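UDP-N-acetylglucosamine pyrophosphorylase (Entamoeba histolytica, PDB 3OC9) probably catalyses the formation of UDP-N-acetylglucosamine and diphosphate from UTP and N-acetylglucosamine 1-phosphate. Local coordinates at residues I213-F218 / I255-H260; V235-E240 / F311-F316. All blocks are in the same frame, centred on the assembly; numbering follows the deposited sequence. Where two conformers were deposited one is given.

Contact 1: residues I213-F218 / I255-H260; sequences IVKKGF and IYNCGH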
loop_
_atom_site.group_PDB
_atom_site.type_symbol
_atom_site.label_atom_id
_atom_site.label_comp_id
_atom_site.label_asym_id
_atom_site.label_seq_id
_atom_site.Cartn_x
_atom_site.Cartn_y
_atom_site.Cartn_z
ATOM N N ILE A 213 -4.595 10.397 3.442
ATOM C CA ILE A 213 -4.749 10.386 4.913
ATOM C C ILE A 213 -6.160 9.963 5.336
ATOM O O ILE A 213 -7.122 10.085 4.543
ATOM C CB ILE A 213 -4.338 11.766 5.608
ATOM C CG1 ILE A 213 -5.286 12.939 5.243
ATOM C CG2 ILE A 213 -2.864 12.135 5.271
ATOM C CD1 ILE A 213 -6.611 13.058 6.140
ATOM N N VAL A 214 -6.266 9.470 6.569
ATOM C CA VAL A 214 -7.570 9.316 7.249
ATOM C C VAL A 214 -7.641 10.309 8.429
ATOM O O VAL A 214 -6.648 10.518 9.136
ATOM C CB VAL A 214 -7.830 7.837 7.741
ATOM C CG1 VAL A 214 -7.994 6.877 6.546
ATOM C CG2 VAL A 214 -6.692 7.315 8.731
ATOM N N LYS A 215 -8.805 10.924 8.646
ATOM C CA LYS A 215 -9.000 11.776 9.845
ATOM C C LYS A 215 -8.911 10.988 11.169
ATOM O O LYS A 215 -9.679 10.025 11.380
ATOM C CB LYS A 215 -10.364 12.465 9.776
ATOM C CG LYS A 215 -10.442 13.666 8.879
ATOM C CD LYS A 215 -11.785 14.381 9.184
ATOM C CE LYS A 215 -11.896 15.719 8.524
ATOM N NZ LYS A 215 -13.308 16.245 8.623
ATOM N N LYS A 216 -7.977 11.377 12.051
ATOM C CA LYS A 216 -7.712 10.651 13.331
ATOM C C LYS A 216 -9.001 10.484 14.163
ATOM O O LYS A 216 -9.729 11.450 14.359
ATOM C CB LYS A 216 -6.625 11.375 14.148
ATOM C CG LYS A 216 -6.269 10.738 15.519
ATOM C CD LYS A 216 -4.947 11.304 16.104
ATOM C CE LYS A 216 -4.767 10.899 17.568
ATOM N NZ LYS A 216 -3.348 11.219 18.004
ATOM N N GLY A 217 -9.261 9.265 14.627
ATOM C CA GLY A 217 -10.536 8.921 15.310
ATOM C C GLY A 217 -10.605 9.073 16.828
ATOM O O GLY A 217 -11.687 9.366 17.375
ATOM N N PHE A 218 -9.476 8.858 17.512
ATOM C CA PHE A 218 -9.372 8.938 18.986
ATOM C C PHE A 218 -7.897 9.082 19.411
ATOM O O PHE A 218 -7.005 8.764 18.617
ATOM C CB PHE A 218 -10.096 7.757 19.709
ATOM C CG PHE A 218 -9.526 6.380 19.416
ATOM C CD1 PHE A 218 -9.807 5.725 18.219
ATOM C CD2 PHE A 218 -8.724 5.729 20.366
ATOM C CE1 PHE A 218 -9.283 4.447 17.947
ATOM C CE2 PHE A 218 -8.204 4.458 20.118
ATOM C CZ PHE A 218 -8.472 3.810 18.903
ATOM N N ILE A 255 -6.401 18.897 16.433
ATOM C CA ILE A 255 -5.607 19.920 15.728
ATOM C C ILE A 255 -4.684 19.272 14.686
ATOM O O ILE A 255 -4.583 19.727 13.532
ATOM C CB ILE A 255 -4.742 20.707 16.751
ATOM C CG1 ILE A 255 -5.632 21.486 17.711
ATOM C CG2 ILE A 255 -3.757 21.665 16.050
ATOM C CD1 ILE A 255 -6.232 22.704 17.092
ATOM N N TYR A 256 -3.993 18.220 15.129
ATOM C CA TYR A 256 -3.140 17.366 14.275
ATOM C C TYR A 256 -3.897 16.068 13.924
ATOM O O TYR A 256 -3.748 15.030 14.591
ATOM C CB TYR A 256 -1.805 17.078 14.973
ATOM C CG TYR A 256 -0.949 18.330 15.177
ATOM C CD1 TYR A 256 0.008 18.705 14.222
ATOM C CD2 TYR A 256 -1.100 19.134 16.316
ATOM C CE1 TYR A 256 0.790 19.877 14.395
ATOM C CE2 TYR A 256 -0.322 20.300 16.496
ATOM C CZ TYR A 256 0.622 20.654 15.535
ATOM O OH TYR A 256 1.384 21.802 15.718
ATOM N N ASN A 257 -4.708 16.148 12.868
ATOM C CA ASN A 257 -5.674 15.090 12.513
ATOM C C ASN A 257 -5.348 14.288 11.237
ATOM O O ASN A 257 -6.154 13.454 10.801
ATOM C CB ASN A 257 -7.116 15.662 12.440
ATOM C CG ASN A 257 -7.316 16.662 11.294
ATOM O OD1 ASN A 257 -6.358 17.134 10.657
ATOM N ND2 ASN A 257 -8.584 16.980 11.015
ATOM N N CYS A 258 -4.173 14.523 10.649
ATOM C CA CYS A 258 -3.813 13.865 9.366
ATOM C C CYS A 258 -3.108 12.509 9.582
ATOM O O CYS A 258 -1.869 12.446 9.684
ATOM C CB CYS A 258 -2.941 14.822 8.504
ATOM S SG CYS A 258 -3.824 16.311 7.859
ATOM N N GLY A 259 -3.889 11.425 9.658
ATOM C CA GLY A 259 -3.333 10.065 9.849
ATOM C C GLY A 259 -2.687 9.482 8.589
ATOM O O GLY A 259 -3.382 9.216 7.606
ATOM N N HIS A 260 -1.370 9.220 8.635
ATOM C CA HIS A 260 -0.629 8.698 7.444
ATOM C C HIS A 260 -0.885 7.200 7.238
ATOM O O HIS A 260 -0.587 6.396 8.127
ATOM C CB HIS A 260 0.899 8.958 7.610
ATOM C CG HIS A 260 1.756 8.287 6.568
ATOM N ND1 HIS A 260 2.671 7.300 6.879
ATOM C CD2 HIS A 260 1.837 8.469 5.223
ATOM C CE1 HIS A 260 3.265 6.888 5.765
ATOM N NE2 HIS A 260 2.785 7.589 4.745
HETATM O O HOH W 1 -2.508 13.834 16.915
#

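Contact 2: residues V235-E240 / F311-F316; sequences VVEYTE and FFFDVF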
loop_
_atom_site.group_PDB
_atom_site.type_symbol
_atom_site.label_atom_id
_atom_site.label_comp_id
_atom_site.label_asym_id
_atom_site.label_seq_id
_atom_site.Cartn_x
_atom_site.Cartn_y
_atom_site.Cartn_z
ATOM N N VAL A 235 6.448 13.207 9.116
ATOM C CA VAL A 235 5.639 12.277 9.952
ATOM C C VAL A 235 6.198 12.168 11.371
ATOM O O VAL A 235 7.434 11.985 11.548
ATOM C CB VAL A 235 5.552 10.837 9.323
ATOM C CG1 VAL A 235 4.883 9.838 10.271
ATOM C CG2 VAL A 235 4.816 10.870 7.969
ATOM N N VAL A 236 5.313 12.285 12.371
ATOM C CA VAL A 236 5.634 11.909 13.769
ATOM C C VAL A 236 4.959 10.556 14.088
ATOM O O VAL A 236 3.738 10.445 14.026
ATOM C CB VAL A 236 5.212 13.028 14.776
ATOM C CG1 VAL A 236 5.375 12.574 16.253
ATOM C CG2 VAL A 236 6.021 14.321 14.534
ATOM N N GLU A 237 5.757 9.530 14.404
ATOM C CA GLU A 237 5.220 8.180 14.717
ATOM C C GLU A 237 4.451 8.163 16.045
ATOM O O GLU A 237 4.699 9.006 16.928
ATOM C CB GLU A 237 6.335 7.122 14.746
ATOM C CG GLU A 237 7.140 6.991 13.439
ATOM C CD GLU A 237 8.158 5.852 13.490
ATOM O OE1 GLU A 237 9.365 6.129 13.682
ATOM O OE2 GLU A 237 7.752 4.682 13.359
ATOM N N TYR A 238 3.536 7.200 16.194
ATOM C CA TYR A 238 2.627 7.167 17.342
ATOM C C TYR A 238 3.388 7.155 18.667
ATOM O O TYR A 238 2.977 7.806 19.642
ATOM C CB TYR A 238 1.685 5.950 17.255
ATOM C CG TYR A 238 0.841 5.765 18.492
ATOM C CD1 TYR A 238 -0.322 6.510 18.680
ATOM C CD2 TYR A 238 1.217 4.862 19.490
ATOM C CE1 TYR A 238 -1.098 6.357 19.832
ATOM C CE2 TYR A 238 0.456 4.702 20.638
ATOM C CZ TYR A 238 -0.704 5.446 20.802
ATOM O OH TYR A 238 -1.464 5.285 21.940
ATOM N N THR A 239 4.499 6.411 18.690
ATOM C CA THR A 239 5.324 6.292 19.911
ATOM C C THR A 239 5.956 7.619 20.398
ATOM O O THR A 239 6.426 7.692 21.537
ATOM C CB THR A 239 6.403 5.154 19.800
ATOM O OG1 THR A 239 7.146 5.279 18.581
ATOM C CG2 THR A 239 5.760 3.776 19.837
ATOM N N GLU A 240 5.949 8.658 19.551
ATOM C CA GLU A 240 6.572 9.957 19.857
ATOM C C GLU A 240 5.605 11.125 20.061
ATOM O O GLU A 240 6.033 12.282 20.172
ATOM C CB GLU A 240 7.584 10.342 18.769
ATOM C CG GLU A 240 8.948 9.680 18.908
ATOM C CD GLU A 240 8.936 8.225 18.477
ATOM O OE1 GLU A 240 9.210 7.335 19.326
ATOM O OE2 GLU A 240 8.639 7.968 17.288
ATOM N N PHE A 311 13.684 4.529 6.791
ATOM C CA PHE A 311 12.196 4.628 6.658
ATOM C C PHE A 311 11.800 5.551 5.473
ATOM O O PHE A 311 12.330 6.657 5.350
ATOM C CB PHE A 311 11.573 5.215 7.954
ATOM C CG PHE A 311 11.626 4.304 9.182
ATOM C CD1 PHE A 311 11.977 2.949 9.094
ATOM C CD2 PHE A 311 11.255 4.815 10.427
ATOM C CE1 PHE A 311 11.995 2.126 10.239
ATOM C CE2 PHE A 311 11.258 3.998 11.572
ATOM C CZ PHE A 311 11.629 2.654 11.467
ATOM N N PHE A 312 10.891 5.113 4.596
ATOM C CA PHE A 312 10.621 5.876 3.374
ATOM C C PHE A 312 10.057 7.273 3.667
ATOM O O PHE A 312 10.370 8.220 2.950
ATOM C CB PHE A 312 9.740 5.101 2.347
ATOM C CG PHE A 312 8.272 5.079 2.687
ATOM C CD1 PHE A 312 7.470 6.215 2.497
ATOM C CD2 PHE A 312 7.688 3.919 3.197
ATOM C CE1 PHE A 312 6.096 6.209 2.848
ATOM C CE2 PHE A 312 6.323 3.894 3.540
ATOM C CZ PHE A 312 5.528 5.039 3.363
ATOM N N PHE A 313 9.273 7.397 4.737
ATOM C CA PHE A 313 8.611 8.687 5.049
ATOM C C PHE A 313 9.555 9.780 5.554
ATOM O O PHE A 313 9.189 10.970 5.587
ATOM C CB PHE A 313 7.345 8.509 5.935
ATOM C CG PHE A 313 7.558 7.659 7.168
ATOM C CD1 PHE A 313 7.170 6.317 7.177
ATOM C CD2 PHE A 313 8.148 8.200 8.320
ATOM C CE1 PHE A 313 7.366 5.513 8.312
ATOM C CE2 PHE A 313 8.342 7.406 9.476
ATOM C CZ PHE A 313 7.957 6.056 9.465
ATOM N N ASP A 314 10.795 9.412 5.913
ATOM C CA ASP A 314 11.800 10.447 6.218
ATOM C C ASP A 314 12.239 11.258 4.986
ATOM O O ASP A 314 12.966 12.244 5.137
ATOM C CB ASP A 314 13.037 9.855 6.952
ATOM C CG ASP A 314 12.739 9.469 8.411
ATOM O OD1 ASP A 314 11.931 10.161 9.092
ATOM O OD2 ASP A 314 13.326 8.462 8.900
ATOM N N VAL A 315 11.776 10.860 3.788
ATOM C CA VAL A 315 12.029 11.627 2.547
ATOM C C VAL A 315 11.061 12.821 2.351
ATOM O O VAL A 315 11.374 13.751 1.598
ATOM C CB VAL A 315 12.082 10.723 1.265
ATOM C CG1 VAL A 315 10.701 10.538 0.622
ATOM C CG2 VAL A 315 13.080 11.310 0.246
ATOM N N PHE A 316 9.934 12.817 3.069
ATOM C CA PHE A 316 8.897 13.868 2.885
ATOM C C PHE A 316 9.398 15.339 2.973
ATOM O O PHE A 316 8.958 16.177 2.162
ATOM C CB PHE A 316 7.651 13.662 3.801
ATOM C CG PHE A 316 6.784 12.422 3.495
ATOM C CD1 PHE A 316 7.030 11.551 2.418
ATOM C CD2 PHE A 316 5.681 12.153 4.333
ATOM C CE1 PHE A 316 6.182 10.407 2.191
ATOM C CE2 PHE A 316 4.824 11.008 4.116
ATOM C CZ PHE A 316 5.068 10.151 3.036
HETATM O O HOH W 2 8.993 12.659 7.887
HETATM O O HOH W 3 9.571 10.039 10.698
#

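Contact 1: residues I213-F218 / I255-H260
The peptides of Val-214 and Gly-259 exchange two hydrogen bonds. Gly-259 O takes the N-H of Val-214 in its carbonyl plane, on a lone pair, with N to O 3.1 Å. The CA-H of Ile-213 approaches the same oxygen, CA to O 3.2 Å. The return bond runs from Gly-259 N to Val-214 O at 3.0 Å. A third bond joins Lys-216 N to Asn-257 O, 3.0 Å apart. The CA-H of Lys-215 also points at Asn-257 O. At the amide end of Asn-257, ND2 has the aliphatic CE of Lys-215 at 4.3 Å.

Few side chains meet directly. CG2 of Ile-213 packs 4.2 Å from Cys-258 CB on the face they share with Lys-215. Both residues also touch Leu-226 of strand 225-229. Lys-216 reaches further. Its CG is anti to the backbone N (chi1 179°) and the rest of the chain is extended, which carries NZ away from 255-260. A water spans the gap, 3.0 Å from Lys-216 NZ and 2.9 Å from Tyr-256 O. NZ also bonds to Asn-246 OD1, and the lysine makes a cation-pi contact with Phe-254.

The three bridges, Ile-213 with His-260, Val-214 with Gly-259 and Lys-215 with Cys-258, alternate between non-hydrogen-bonded and hydrogen-bonded pairs. This is an antiparallel pairing of strands 209-215 and 258-261, within the large mixed sheet of a GT-A type nucleotidyltransferase.

Contact 2: residues V235-E240 / F311-F316
Val-235 and Phe-313 cross at about a right angle, with Val-235 CB 3.8 Å from Phe-313 CD2. CG1 of the valine, anti to the backbone N (chi1 172°), stays near Phe-313 CD2. CG2 lies between Phe-313 CB and the Phe-316 ring, which it meets at an oblique slant, 3.9 Å from CE2.

Glu-237 is turned across the edges of Phe-311 and Phe-313. Its OE1 lies near the plane of Phe-311, 3.5 Å from CE2, and the carboxylate stands 88° from that ring. Its CD lies at the edge of Phe-313, 4.0 Å from CZ, with the planes 64° apart. OE1 faces the edge hydrogens of Phe-311, probably a mildly favourable electrostatic contact.

Phe-313 and Phe-316 belong to a 3-10 segment, 312-316, in the loop between strands 305-309 and 322-326; Phe-311 just precedes it. Backbone bonds from Asp-314 N to Phe-311 O, Val-315 N to Phe-312 O and Phe-316 N to Phe-313 O each reach back three residues, as in a 3-10 turn. The opposing residues end and follow strand 232-236, the second arm of an antiparallel beta hairpin with 225-229. The rings also pack on each other. Phe-313 has Phe-311 CB over one face, and its own CB lies over a face of Phe-316. CD1 of Phe-313 is over the centre of the Phe-312 ring.

Two waters link the segments. One runs backbone to backbone, accepting from Val-235 N at 2.9 Å and donating to Phe-313 O at 2.9 Å. The other donates to Val-235 O at 3.0 Å and to the carboxylate atom Asp-314 OD1 at 2.9 Å, and lies in plane at the edge of Phe-313. OD2 of Asp-314 is held by His-282, whose ring stacks with Phe-311.

In the fold
Contact 1 is buried; contact 2 lies at the surface. Their centres are about 14 Å apart. The first is strand pairing within the large sheet, held mainly by direct backbone hydrogen bonds. The second packs a hairpin against the 3-10 segment 312-316 and the residue before it, through valine, phenylalanine and carboxylate contacts, and its polar links run through water. His-260 joins them: its ring packs on Phe-312, Phe-313, Phe-316 and Val-235. The hairpin supplies one side of contact 2, and its other strand, 225-229, covers contact 1 through Leu-226, which Val-235 also touches. The segments alternate along the chain, and strand 258-261 is the next strand after 232-236.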